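Type IV pilus biogenesis factor PilY1 (PDB 3HX6) primes type IV pilus assembly, supports twitching motility and adhesion to host cells, and probably counters pilus retraction, apparently in a calcium-dependent manner. Local coordinates at residues A[143-148]-A[206-211]; A[87-92]-A[169-174]; A[335-340]-A[420-425]. The protein carries 3 engineered substitutions. All coordinates share one frame; numbering follows the deposited sequence.

How the interactions relate
All three contacts lie in the C-terminal domain of PilY1, built round a beta-propeller. Interactions 1 and 2 share the four-stranded antiparallel blade of strands 141-147, 150-158, 165-170 and 178-184. Interaction 2 joins it to the preceding blade through strand 87-91, and interaction 1 to the following blade through strand 208-213, so the two hold three consecutive blades together. Their segments alternate along the chain (87-92, 143-148, 169-174, 206-211), centres about 17 Å apart. Interaction 3 comes later and lies at the surface, its centre about 35 Å from that of interaction 1 and about 43 Å from that of interaction 2. It ties the turn after strand 333-336, outermost in its sheet, to the loop before strand 433-437.

Interaction 1: A[143-148]-A[206-211]; sequences ADAFFG and GKWAVV
Buried packing of Trp208 against the backbone of Ala145 and Phe146 joins two neighbouring blades of the beta-propeller. Strand 143-147 is an outermost strand of its blade, and it runs at 133° to strand 208-211 of the next, with no direct hydrogen bond between them. One face of the indole is turned to the backbone of Ala145 and Phe146. Ala145 CA makes a CH-pi contact over the six-membered ring, 4.0 Å from its centroid, and Phe146 N sits over the same face. Ala145 CB lies 3.7 Å from Trp208 CE3, while Asp144 O approaches Trp208 CZ3 obliquely at 3.4 Å. With CG anti to its carbonyl carbon (chi1 -80°), the Trp208 ring projects from its own strand toward the other blade. Phe146 O comes closest, a tight contact of 3.1 Å to Trp208 CD1, and Phe146 CB lies 3.5 Å from Trp208 NE1; the phenyl ring heads elsewhere, to an edge-to-face meeting with Trp151. The indole N-H is spent on Glu69 OE2, which helps to fix the rotation of the ring. In the ring plane, at its edge, a water bridges the backbones: it donates to Phe146 O at 2.6 Å and accepts from Trp208 N at 2.7 Å.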
ATOM      1  N   ALA A 143       5.711 -16.169 -10.670  1.00 16.25           N
ATOM      2  CA  ALA A 143       5.427 -16.491  -9.284  1.00 16.47           C
ATOM      3  C   ALA A 143       6.681 -16.971  -8.589  1.00 16.62           C
ATOM      4  O   ALA A 143       7.663 -17.335  -9.238  1.00 17.27           O
ATOM      5  CB  ALA A 143       4.344 -17.573  -9.208  1.00 17.16           C
ATOM      6  N   ASP A 144       6.657 -16.941  -7.262  1.00 15.87           N
ATOM      7  CA  ASP A 144       7.781 -17.433  -6.487  1.00 16.89           C
ATOM      8  C   ASP A 144       7.478 -18.898  -6.218  1.00 15.94           C
ATOM      9  O   ASP A 144       6.337 -19.261  -5.937  1.00 15.05           O
ATOM     10  CB  ASP A 144       7.917 -16.669  -5.168  1.00 18.61           C
ATOM     11  CG  ASP A 144       8.488 -15.276  -5.362  1.00 19.64           C
ATOM     12  OD1 ASP A 144       9.015 -15.002  -6.457  1.00 20.04           O
ATOM     13  OD2 ASP A 144       8.422 -14.463  -4.419  1.00 20.66           O
ATOM     14  N   ALA A 145       8.491 -19.744  -6.339  1.00 15.19           N
ATOM     15  CA  ALA A 145       8.310 -21.166  -6.106  1.00 15.10           C
ATOM     16  C   ALA A 145       9.567 -21.729  -5.464  1.00 14.91           C
ATOM     17  O   ALA A 145      10.642 -21.151  -5.572  1.00 15.51           O
ATOM     18  CB  ALA A 145       8.019 -21.886  -7.426  1.00 12.18           C
ATOM     19  N   PHE A 146       9.424 -22.864  -4.801  1.00 16.02           N
ATOM     20  CA  PHE A 146      10.552 -23.489  -4.138  1.00 16.34           C
ATOM     21  C   PHE A 146      10.877 -24.826  -4.784  1.00 17.28           C
ATOM     22  O   PHE A 146      10.001 -25.675  -4.944  1.00 16.08           O
ATOM     23  CB  PHE A 146      10.219 -23.676  -2.656  1.00 17.01           C
ATOM     24  CG  PHE A 146      11.374 -24.139  -1.817  1.00 16.44           C
ATOM     25  CD1 PHE A 146      11.564 -25.490  -1.555  1.00 17.32           C
ATOM     26  CD2 PHE A 146      12.248 -23.215  -1.246  1.00 17.65           C
ATOM     27  CE1 PHE A 146      12.605 -25.920  -0.730  1.00 17.28           C
ATOM     28  CE2 PHE A 146      13.295 -23.631  -0.419  1.00 16.54           C
ATOM     29  CZ  PHE A 146      13.471 -24.986  -0.161  1.00 18.46           C
ATOM     30  N   PHE A 147      12.138 -24.995  -5.174  1.00 16.22           N
ATOM     31  CA  PHE A 147      12.608 -26.239  -5.770  1.00 17.51           C
ATOM     32  C   PHE A 147      14.135 -26.193  -5.846  1.00 18.57           C
ATOM     33  O   PHE A 147      14.739 -25.118  -5.781  1.00 18.63           O
ATOM     34  CB  PHE A 147      11.972 -26.456  -7.149  1.00 15.46           C
ATOM     35  CG  PHE A 147      12.291 -25.388  -8.151  1.00 17.77           C
ATOM     36  CD1 PHE A 147      13.441 -25.470  -8.934  1.00 17.93           C
ATOM     37  CD2 PHE A 147      11.429 -24.307  -8.335  1.00 18.07           C
ATOM     38  CE1 PHE A 147      13.731 -24.493  -9.890  1.00 16.33           C
ATOM     39  CE2 PHE A 147      11.710 -23.324  -9.290  1.00 19.05           C
ATOM     40  CZ  PHE A 147      12.864 -23.420 -10.070  1.00 19.24           C
ATOM     41  N   GLY A 148      14.766 -27.353  -5.958  1.00 19.18           N
ATOM     42  CA  GLY A 148      16.216 -27.371  -5.994  1.00 20.52           C
ATOM     43  C   GLY A 148      16.735 -26.846  -4.667  1.00 19.87           C
ATOM     44  O   GLY A 148      17.846 -26.326  -4.580  1.00 20.72           O
ATOM     45  N   GLY A 206       4.452 -32.771  -1.689  1.00 16.19           N
ATOM     46  CA  GLY A 206       5.677 -32.199  -1.157  1.00 15.49           C
ATOM     47  C   GLY A 206       6.438 -31.234  -2.044  1.00 17.69           C
ATOM     48  O   GLY A 206       7.477 -30.704  -1.635  1.00 15.73           O
ATOM     49  N   LYS A 207       5.928 -30.970  -3.243  1.00 16.36           N
ATOM     50  CA  LYS A 207       6.642 -30.089  -4.156  1.00 17.63           C
ATOM     51  C   LYS A 207       5.789 -29.001  -4.803  1.00 16.39           C
ATOM     52  O   LYS A 207       4.555 -29.015  -4.725  1.00 14.82           O
ATOM     53  CB  LYS A 207       7.308 -30.940  -5.246  1.00 20.51           C
ATOM     54  CG  LYS A 207       8.055 -32.154  -4.685  1.00 22.58           C
ATOM     55  CD  LYS A 207       8.555 -33.079  -5.783  1.00 25.95           C
ATOM     56  CE  LYS A 207       9.890 -32.625  -6.345  1.00 28.71           C
ATOM     57  NZ  LYS A 207      10.961 -32.778  -5.321  1.00 29.03           N
ATOM     58  N   TRP A 208       6.467 -28.044  -5.426  1.00 15.01           N
ATOM     59  CA  TRP A 208       5.793 -26.966  -6.120  1.00 13.51           C
ATOM     60  C   TRP A 208       5.526 -27.434  -7.534  1.00 14.69           C
ATOM     61  O   TRP A 208       6.329 -28.160  -8.115  1.00 16.13           O
ATOM     62  CB  TRP A 208       6.656 -25.712  -6.132  1.00 13.81           C
ATOM     63  CG  TRP A 208       6.587 -24.968  -4.840  1.00 13.93           C
ATOM     64  CD1 TRP A 208       7.155 -25.326  -3.649  1.00 14.03           C
ATOM     65  CD2 TRP A 208       5.844 -23.772  -4.590  1.00 12.38           C
ATOM     66  NE1 TRP A 208       6.805 -24.422  -2.668  1.00 13.87           N
ATOM     67  CE2 TRP A 208       6.002 -23.458  -3.222  1.00 13.70           C
ATOM     68  CE3 TRP A 208       5.060 -22.932  -5.394  1.00 14.43           C
ATOM     69  CZ2 TRP A 208       5.400 -22.338  -2.637  1.00 12.42           C
ATOM     70  CZ3 TRP A 208       4.460 -21.816  -4.811  1.00 14.49           C
ATOM     71  CH2 TRP A 208       4.636 -21.532  -3.442  1.00 14.47           C
ATOM     72  N   ALA A 209       4.400 -27.016  -8.092  1.00 12.37           N
ATOM     73  CA  ALA A 209       4.051 -27.428  -9.436  1.00 13.58           C
ATOM     74  C   ALA A 209       3.321 -26.354 -10.209  1.00 12.91           C
ATOM     75  O   ALA A 209       2.848 -25.357  -9.653  1.00 11.95           O
ATOM     76  CB  ALA A 209       3.182 -28.677  -9.385  1.00 12.06           C
ATOM     77  N   VAL A 210       3.257 -26.563 -11.513  1.00 12.55           N
ATOM     78  CA  VAL A 210       2.515 -25.673 -12.378  1.00 13.25           C
ATOM     79  C   VAL A 210       1.224 -26.442 -12.546  1.00 13.25           C
ATOM     80  O   VAL A 210       1.235 -27.582 -13.012  1.00 14.47           O
ATOM     81  CB  VAL A 210       3.181 -25.509 -13.747  1.00 13.08           C
ATOM     82  CG1 VAL A 210       2.195 -24.864 -14.733  1.00 12.27           C
ATOM     83  CG2 VAL A 210       4.432 -24.647 -13.605  1.00 15.01           C
ATOM     84  N   VAL A 211       0.119 -25.845 -12.125  1.00 12.93           N
ATOM     85  CA  VAL A 211      -1.174 -26.494 -12.254  1.00 12.79           C
ATOM     86  C   VAL A 211      -1.991 -25.689 -13.239  1.00 14.31           C
ATOM     87  O   VAL A 211      -2.273 -24.514 -13.013  1.00 14.55           O
ATOM     88  CB  VAL A 211      -1.880 -26.572 -10.894  1.00 11.69           C
ATOM     89  CG1 VAL A 211      -3.215 -27.295 -11.037  1.00 12.35           C
ATOM     90  CG2 VAL A 211      -0.970 -27.311  -9.905  1.00  6.50           C
TER
HETATM   91  O   HOH W   1       9.188 -28.117  -5.222  1.00 22.55           O

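Interaction 2: A[87-92]-A[169-174]; sequences RVYVGA and LDVTDP
Adjacent propeller blades meet here, where Arg87 and Tyr89 of strand 87-91 face Pro174 and Val171 of segment 169-174, which continues from strand 165-170. The contact is partly buried and carried by side chains. Arg87 crosses Pro174 at about a right angle, its CG 3.7 Å from Pro174 CB. The bend at chi2 (-72°) brings the guanidinium round, with Pro174 CB over one of its faces, offset toward the rim. Tyr89 and Val171 come from opposite directions, the CG2 methyl of the valine standing obliquely against the phenol end of the ring. That methyl is modelled too close to the ring for its exact position to be trusted. Val55 of strand 54-55 and Ile177 also pack on both side chains. Asp170 forms an Asx turn: Thr172 N donates to Asp170 OD1 at 3.1 Å, and Thr172 OG1 donates to that oxygen at 2.7 Å from its syn side, 25° out of the carboxylate plane, so two bonds grip one oxygen. Thr172 OG1 in turn accepts from Thr153 N of strand 150-158. Across the interface a water links the phenol to this segment, 2.6 Å from Tyr89 OH and donating to Val171 O at 2.8 Å.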
ATOM      1  N   ARG A  87      11.418  -5.986 -13.794  1.00 44.86           N
ATOM      2  CA  ARG A  87      11.241  -6.415 -15.174  1.00 44.98           C
ATOM      3  C   ARG A  87       9.781  -6.764 -15.420  1.00 45.61           C
ATOM      4  O   ARG A  87       9.104  -7.303 -14.546  1.00 46.14           O
ATOM      5  CB  ARG A  87      12.106  -7.642 -15.473  1.00 45.55           C
ATOM      6  CG  ARG A  87      13.596  -7.363 -15.589  1.00 47.44           C
ATOM      7  CD  ARG A  87      13.916  -6.607 -16.872  1.00 48.25           C
ATOM      8  NE  ARG A  87      15.352  -6.415 -17.052  1.00 49.02           N
ATOM      9  CZ  ARG A  87      16.111  -5.633 -16.290  1.00 49.49           C
ATOM     10  NH1 ARG A  87      15.574  -4.957 -15.282  1.00 49.55           N
ATOM     11  NH2 ARG A  87      17.410  -5.529 -16.533  1.00 49.35           N
ATOM     12  N   VAL A  88       9.293  -6.437 -16.609  1.00 45.75           N
ATOM     13  CA  VAL A  88       7.921  -6.747 -16.977  1.00 45.81           C
ATOM     14  C   VAL A  88       7.980  -7.552 -18.261  1.00 45.62           C
ATOM     15  O   VAL A  88       8.476  -7.082 -19.284  1.00 47.16           O
ATOM     16  CB  VAL A  88       7.078  -5.474 -17.197  1.00 46.66           C
ATOM     17  CG1 VAL A  88       5.715  -5.840 -17.774  1.00 47.06           C
ATOM     18  CG2 VAL A  88       6.898  -4.740 -15.872  1.00 46.33           C
ATOM     19  N   TYR A  89       7.489  -8.780 -18.192  1.00 44.20           N
ATOM     20  CA  TYR A  89       7.497  -9.657 -19.341  1.00 42.65           C
ATOM     21  C   TYR A  89       6.142  -9.628 -20.023  1.00 43.08           C
ATOM     22  O   TYR A  89       5.103  -9.799 -19.385  1.00 42.66           O
ATOM     23  CB  TYR A  89       7.874 -11.072 -18.897  1.00 40.89           C
ATOM     24  CG  TYR A  89       9.203 -11.108 -18.173  1.00 39.78           C
ATOM     25  CD1 TYR A  89       9.304 -10.727 -16.833  1.00 38.23           C
ATOM     26  CD2 TYR A  89      10.374 -11.457 -18.846  1.00 39.18           C
ATOM     27  CE1 TYR A  89      10.535 -10.687 -16.186  1.00 37.36           C
ATOM     28  CE2 TYR A  89      11.612 -11.416 -18.206  1.00 37.91           C
ATOM     29  CZ  TYR A  89      11.684 -11.029 -16.881  1.00 36.57           C
ATOM     30  OH  TYR A  89      12.909 -10.964 -16.259  1.00 36.07           O
ATOM     31  N   VAL A  90       6.164  -9.390 -21.329  1.00 44.85           N
ATOM     32  CA  VAL A  90       4.945  -9.309 -22.118  1.00 45.30           C
ATOM     33  C   VAL A  90       4.925 -10.414 -23.158  1.00 45.79           C
ATOM     34  O   VAL A  90       5.966 -10.785 -23.702  1.00 44.93           O
ATOM     35  CB  VAL A  90       4.843  -7.941 -22.838  1.00 46.22           C
ATOM     36  CG1 VAL A  90       3.536  -7.851 -23.614  1.00 46.84           C
ATOM     37  CG2 VAL A  90       4.944  -6.811 -21.823  1.00 44.64           C
ATOM     38  N   GLY A  91       3.736 -10.944 -23.419  1.00 47.25           N
ATOM     39  CA  GLY A  91       3.604 -11.991 -24.410  1.00 50.76           C
ATOM     40  C   GLY A  91       3.450 -11.369 -25.783  1.00 53.15           C
ATOM     41  O   GLY A  91       2.948 -10.252 -25.907  1.00 52.80           O
ATOM     42  N   ALA A  92       3.890 -12.081 -26.813  1.00 56.20           N
ATOM     43  CA  ALA A  92       3.790 -11.586 -28.181  1.00 58.57           C
ATOM     44  C   ALA A  92       2.910 -12.517 -29.004  1.00 60.15           C
ATOM     45  O   ALA A  92       2.247 -13.401 -28.457  1.00 60.15           O
ATOM     46  CB  ALA A  92       5.181 -11.484 -28.805  1.00 59.19           C
ATOM     47  N   LEU A 169      10.470 -20.405 -17.239  1.00 20.41           N
ATOM     48  CA  LEU A 169      11.787 -19.798 -17.179  1.00 23.15           C
ATOM     49  C   LEU A 169      12.062 -19.434 -15.729  1.00 24.15           C
ATOM     50  O   LEU A 169      11.131 -19.144 -14.971  1.00 22.56           O
ATOM     51  CB  LEU A 169      11.839 -18.524 -18.034  1.00 22.17           C
ATOM     52  CG  LEU A 169      11.413 -18.634 -19.504  1.00 20.83           C
ATOM     53  CD1 LEU A 169      11.437 -17.249 -20.152  1.00 20.75           C
ATOM     54  CD2 LEU A 169      12.329 -19.589 -20.238  1.00 21.24           C
ATOM     55  N   ASP A 170      13.333 -19.487 -15.340  1.00 24.47           N
ATOM     56  CA  ASP A 170      13.726 -19.100 -13.994  1.00 25.74           C
ATOM     57  C   ASP A 170      14.079 -17.638 -14.190  1.00 26.64           C
ATOM     58  O   ASP A 170      15.084 -17.316 -14.821  1.00 27.20           O
ATOM     59  CB  ASP A 170      14.965 -19.865 -13.523  1.00 26.39           C
ATOM     60  CG  ASP A 170      15.351 -19.515 -12.095  1.00 27.84           C
ATOM     61  OD1 ASP A 170      15.281 -18.320 -11.733  1.00 28.25           O
ATOM     62  OD2 ASP A 170      15.729 -20.431 -11.337  1.00 32.62           O
ATOM     63  N   VAL A 171      13.248 -16.756 -13.657  1.00 27.02           N
ATOM     64  CA  VAL A 171      13.451 -15.329 -13.823  1.00 27.29           C
ATOM     65  C   VAL A 171      13.899 -14.618 -12.536  1.00 27.81           C
ATOM     66  O   VAL A 171      13.787 -13.398 -12.403  1.00 28.33           O
ATOM     67  CB  VAL A 171      12.144 -14.714 -14.398  1.00 29.02           C
ATOM     68  CG1 VAL A 171      11.357 -13.984 -13.318  1.00 26.16           C
ATOM     69  CG2 VAL A 171      12.470 -13.835 -15.575  1.00 31.29           C
ATOM     70  N   THR A 172      14.428 -15.393 -11.597  1.00 29.63           N
ATOM     71  CA  THR A 172      14.898 -14.854 -10.325  1.00 31.54           C
ATOM     72  C   THR A 172      15.950 -13.767 -10.548  1.00 33.40           C
ATOM     73  O   THR A 172      15.935 -12.730  -9.889  1.00 33.16           O
ATOM     74  CB  THR A 172      15.519 -15.961  -9.459  1.00 31.46           C
ATOM     75  OG1 THR A 172      14.626 -17.080  -9.408  1.00 30.74           O
ATOM     76  CG2 THR A 172      15.780 -15.451  -8.048  1.00 29.50           C
ATOM     77  N   ASP A 173      16.864 -14.015 -11.479  1.00 35.89           N
ATOM     78  CA  ASP A 173      17.918 -13.055 -11.795  1.00 37.53           C
ATOM     79  C   ASP A 173      17.741 -12.578 -13.235  1.00 38.32           C
ATOM     80  O   ASP A 173      18.079 -13.290 -14.182  1.00 39.39           O
ATOM     81  CB  ASP A 173      19.295 -13.709 -11.607  1.00 37.57           C
ATOM     82  CG  ASP A 173      20.453 -12.767 -11.941  1.00 39.93           C
ATOM     83  OD1 ASP A 173      20.267 -11.531 -11.907  1.00 36.43           O
ATOM     84  OD2 ASP A 173      21.561 -13.274 -12.226  1.00 40.07           O
ATOM     85  N   PRO A 174      17.200 -11.363 -13.413  1.00 38.32           N
ATOM     86  CA  PRO A 174      16.977 -10.799 -14.750  1.00 40.34           C
ATOM     87  C   PRO A 174      18.226 -10.809 -15.625  1.00 41.30           C
ATOM     88  O   PRO A 174      18.140 -10.939 -16.848  1.00 42.09           O
ATOM     89  CB  PRO A 174      16.478  -9.383 -14.453  1.00 38.83           C
ATOM     90  CG  PRO A 174      17.121  -9.064 -13.137  1.00 39.62           C
ATOM     91  CD  PRO A 174      16.940 -10.352 -12.374  1.00 39.05           C
TER
HETATM   92  O   HOH W   2      12.962 -10.985 -13.612  1.00 24.77           O

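Interaction 3: A[335-340]-A[420-425]; sequences VRHPTR and VNWLNN
His337, which meets Trp422 across this contact, begins a type I beta turn closed by Arg340 N donating to His337 O at 2.8 Å, and the two backbones stay well apart, the nearest CA atoms being those of Thr339 and Trp422 at 9.1 Å. Side chains span the difference. His337 CG is anti to the backbone N (chi1 -169°), sending the imidazole across to Trp422. The two approach from opposite directions and form an edge-to-face pair: ring planes at 72°, with the imidazole centroid 4.1 Å from that of the indole six-membered ring. NE2 is the atom that leads, standing over the centre of the indole in a tight approach, 2.9 Å from Trp422 CD2. Thr339 N donates to His337 ND1 at 3.1 Å, nearly straight (172°) though tilted from the ring plane. This is consistent with NE2 bearing a hydrogen that points into the indole pi system.

In the fold, the turn leads out of strand 333-336, outermost in its sheet, within the propeller part of the chain, and Trp422 belongs to the long loop between strands 408-415 and 433-437. Trp372, on strand 367-373, completes an aromatic cluster by stacking on His337 and meeting Trp422 edge-to-face. Val420 CG1 covers the indole face opposite the histidine, 3.6 Å above its plane. At the surface Thr339 CG2 and Leu423 CD2 touch at 4.2 Å, and Pro338 CG rests obliquely by the indole, 4.4 Å from Trp422 NE1.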
ATOM      1  N   VAL A 335     -15.345 -17.839  -2.554  1.00 13.52           N
ATOM      2  CA  VAL A 335     -15.675 -16.998  -1.407  1.00 14.94           C
ATOM      3  C   VAL A 335     -16.336 -17.900  -0.369  1.00 13.61           C
ATOM      4  O   VAL A 335     -17.228 -18.679  -0.704  1.00 11.05           O
ATOM      5  CB  VAL A 335     -16.657 -15.856  -1.792  1.00 15.22           C
ATOM      6  CG1 VAL A 335     -16.938 -14.985  -0.586  1.00 18.14           C
ATOM      7  CG2 VAL A 335     -16.068 -15.004  -2.915  1.00 19.99           C
ATOM      8  N   ARG A 336     -15.891 -17.815   0.882  1.00 14.31           N
ATOM      9  CA  ARG A 336     -16.481 -18.641   1.931  1.00 17.16           C
ATOM     10  C   ARG A 336     -17.975 -18.335   2.032  1.00 17.05           C
ATOM     11  O   ARG A 336     -18.382 -17.174   2.041  1.00 16.39           O
ATOM     12  CB  ARG A 336     -15.817 -18.363   3.286  1.00 18.75           C
ATOM     13  CG  ARG A 336     -16.181 -19.401   4.348  1.00 21.27           C
ATOM     14  CD  ARG A 336     -15.719 -18.988   5.742  1.00 23.35           C
ATOM     15  NE  ARG A 336     -14.267 -18.984   5.896  1.00 24.79           N
ATOM     16  CZ  ARG A 336     -13.516 -20.075   6.014  1.00 25.59           C
ATOM     17  NH1 ARG A 336     -14.071 -21.280   5.997  1.00 24.17           N
ATOM     18  NH2 ARG A 336     -12.204 -19.960   6.160  1.00 25.91           N
ATOM     19  N   HIS A 337     -18.793 -19.377   2.099  1.00 17.30           N
ATOM     20  CA  HIS A 337     -20.231 -19.179   2.209  1.00 18.85           C
ATOM     21  C   HIS A 337     -20.557 -18.417   3.502  1.00 20.64           C
ATOM     22  O   HIS A 337     -19.858 -18.554   4.505  1.00 21.18           O
ATOM     23  CB  HIS A 337     -20.928 -20.535   2.190  1.00 18.77           C
ATOM     24  CG  HIS A 337     -22.412 -20.450   2.037  1.00 18.83           C
ATOM     25  ND1 HIS A 337     -23.257 -20.194   3.095  1.00 18.81           N
ATOM     26  CD2 HIS A 337     -23.201 -20.570   0.944  1.00 19.77           C
ATOM     27  CE1 HIS A 337     -24.503 -20.164   2.661  1.00 20.32           C
ATOM     28  NE2 HIS A 337     -24.498 -20.390   1.359  1.00 18.30           N
ATOM     29  N   PRO A 338     -21.610 -17.584   3.483  1.00 21.91           N
ATOM     30  CA  PRO A 338     -22.009 -16.808   4.665  1.00 23.89           C
ATOM     31  C   PRO A 338     -22.211 -17.633   5.936  1.00 24.00           C
ATOM     32  O   PRO A 338     -21.977 -17.143   7.037  1.00 26.61           O
ATOM     33  CB  PRO A 338     -23.302 -16.134   4.215  1.00 22.76           C
ATOM     34  CG  PRO A 338     -23.062 -15.910   2.759  1.00 22.81           C
ATOM     35  CD  PRO A 338     -22.427 -17.212   2.315  1.00 19.93           C
ATOM     36  N   THR A 339     -22.649 -18.879   5.784  1.00 25.13           N
ATOM     37  CA  THR A 339     -22.880 -19.757   6.934  1.00 25.12           C
ATOM     38  C   THR A 339     -21.584 -20.384   7.422  1.00 26.87           C
ATOM     39  O   THR A 339     -21.565 -21.074   8.442  1.00 26.79           O
ATOM     40  CB  THR A 339     -23.838 -20.912   6.589  1.00 23.67           C
ATOM     41  OG1 THR A 339     -23.279 -21.691   5.523  1.00 25.38           O
ATOM     42  CG2 THR A 339     -25.197 -20.376   6.165  1.00 24.21           C
ATOM     43  N   ARG A 340     -20.509 -20.147   6.680  1.00 26.23           N
ATOM     44  CA  ARG A 340     -19.194 -20.686   6.994  1.00 27.10           C
ATOM     45  C   ARG A 340     -19.075 -22.164   6.647  1.00 26.10           C
ATOM     46  O   ARG A 340     -18.054 -22.797   6.921  1.00 27.43           O
ATOM     47  CB  ARG A 340     -18.831 -20.450   8.464  1.00 30.11           C
ATOM     48  CG  ARG A 340     -18.606 -18.982   8.802  1.00 33.49           C
ATOM     49  CD  ARG A 340     -17.841 -18.818  10.109  1.00 37.53           C
ATOM     50  NE  ARG A 340     -16.425 -19.150   9.967  1.00 40.25           N
ATOM     51  CZ  ARG A 340     -15.541 -18.404   9.309  1.00 42.16           C
ATOM     52  NH1 ARG A 340     -15.922 -17.272   8.727  1.00 44.29           N
ATOM     53  NH2 ARG A 340     -14.272 -18.787   9.231  1.00 41.92           N
ATOM     54  N   VAL A 420     -30.765 -14.488  -1.651  1.00 19.34           N
ATOM     55  CA  VAL A 420     -30.647 -15.910  -1.930  1.00 19.15           C
ATOM     56  C   VAL A 420     -31.085 -16.636  -0.664  1.00 20.54           C
ATOM     57  O   VAL A 420     -30.592 -16.335   0.426  1.00 22.11           O
ATOM     58  CB  VAL A 420     -29.186 -16.312  -2.242  1.00 17.43           C
ATOM     59  CG1 VAL A 420     -29.104 -17.810  -2.490  1.00 16.94           C
ATOM     60  CG2 VAL A 420     -28.678 -15.550  -3.460  1.00 17.51           C
ATOM     61  N   ASN A 421     -32.008 -17.582  -0.803  1.00 19.90           N
ATOM     62  CA  ASN A 421     -32.483 -18.340   0.349  1.00 21.60           C
ATOM     63  C   ASN A 421     -31.754 -19.674   0.339  1.00 20.20           C
ATOM     64  O   ASN A 421     -32.167 -20.619  -0.331  1.00 20.00           O
ATOM     65  CB  ASN A 421     -33.994 -18.567   0.268  1.00 21.77           C
ATOM     66  CG  ASN A 421     -34.566 -19.123   1.561  1.00 25.62           C
ATOM     67  OD1 ASN A 421     -35.702 -19.592   1.598  1.00 30.28           O
ATOM     68  ND2 ASN A 421     -33.782 -19.062   2.635  1.00 23.26           N
ATOM     69  N   TRP A 422     -30.662 -19.736   1.088  1.00 20.13           N
ATOM     70  CA  TRP A 422     -29.832 -20.931   1.137  1.00 20.61           C
ATOM     71  C   TRP A 422     -30.437 -22.165   1.800  1.00 22.43           C
ATOM     72  O   TRP A 422     -30.329 -23.268   1.265  1.00 19.97           O
ATOM     73  CB  TRP A 422     -28.506 -20.616   1.831  1.00 18.15           C
ATOM     74  CG  TRP A 422     -27.750 -19.455   1.248  1.00 18.09           C
ATOM     75  CD1 TRP A 422     -27.659 -18.194   1.766  1.00 15.84           C
ATOM     76  CD2 TRP A 422     -26.945 -19.461   0.062  1.00 17.17           C
ATOM     77  NE1 TRP A 422     -26.842 -17.417   0.981  1.00 17.35           N
ATOM     78  CE2 TRP A 422     -26.390 -18.168  -0.072  1.00 17.24           C
ATOM     79  CE3 TRP A 422     -26.634 -20.434  -0.898  1.00 16.21           C
ATOM     80  CZ2 TRP A 422     -25.542 -17.822  -1.126  1.00 17.51           C
ATOM     81  CZ3 TRP A 422     -25.787 -20.090  -1.950  1.00 15.89           C
ATOM     82  CH2 TRP A 422     -25.250 -18.795  -2.053  1.00 16.48           C
ATOM     83  N   LEU A 423     -31.059 -21.987   2.963  1.00 22.65           N
ATOM     84  CA  LEU A 423     -31.621 -23.125   3.689  1.00 26.85           C
ATOM     85  C   LEU A 423     -33.087 -22.992   4.069  1.00 27.26           C
ATOM     86  O   LEU A 423     -33.577 -21.888   4.285  1.00 26.38           O
ATOM     87  CB  LEU A 423     -30.836 -23.358   4.990  1.00 27.57           C
ATOM     88  CG  LEU A 423     -29.339 -23.685   5.021  1.00 27.02           C
ATOM     89  CD1 LEU A 423     -29.054 -24.860   4.091  1.00 25.52           C
ATOM     90  CD2 LEU A 423     -28.538 -22.468   4.615  1.00 31.63           C
ATOM     91  N   ASN A 424     -33.780 -24.125   4.158  1.00 29.68           N
ATOM     92  CA  ASN A 424     -35.174 -24.118   4.596  1.00 34.33           C
ATOM     93  C   ASN A 424     -35.083 -24.128   6.115  1.00 35.05           C
ATOM     94  O   ASN A 424     -33.983 -24.175   6.665  1.00 34.17           O
ATOM     95  CB  ASN A 424     -35.925 -25.368   4.133  1.00 36.63           C
ATOM     96  CG  ASN A 424     -36.278 -25.327   2.668  1.00 41.33           C
ATOM     97  OD1 ASN A 424     -36.613 -24.272   2.124  1.00 44.98           O
ATOM     98  ND2 ASN A 424     -36.223 -26.481   2.016  1.00 44.95           N
ATOM     99  N   ASN A 425     -36.219 -24.089   6.800  1.00 37.58           N
ATOM    100  CA  ASN A 425     -36.186 -24.099   8.256  1.00 39.14           C
ATOM    101  C   ASN A 425     -35.740 -25.464   8.794  1.00 40.53           C
ATOM    102  O   ASN A 425     -35.351 -25.579   9.956  1.00 41.09           O
ATOM    103  CB  ASN A 425     -37.556 -23.715   8.829  1.00 40.52           C
ATOM    104  CG  ASN A 425     -37.967 -22.292   8.465  1.00 41.69           C
ATOM    105  OD1 ASN A 425     -37.170 -21.358   8.560  1.00 42.72           O
ATOM    106  ND2 ASN A 425     -39.220 -22.123   8.056  1.00 42.53           N
TER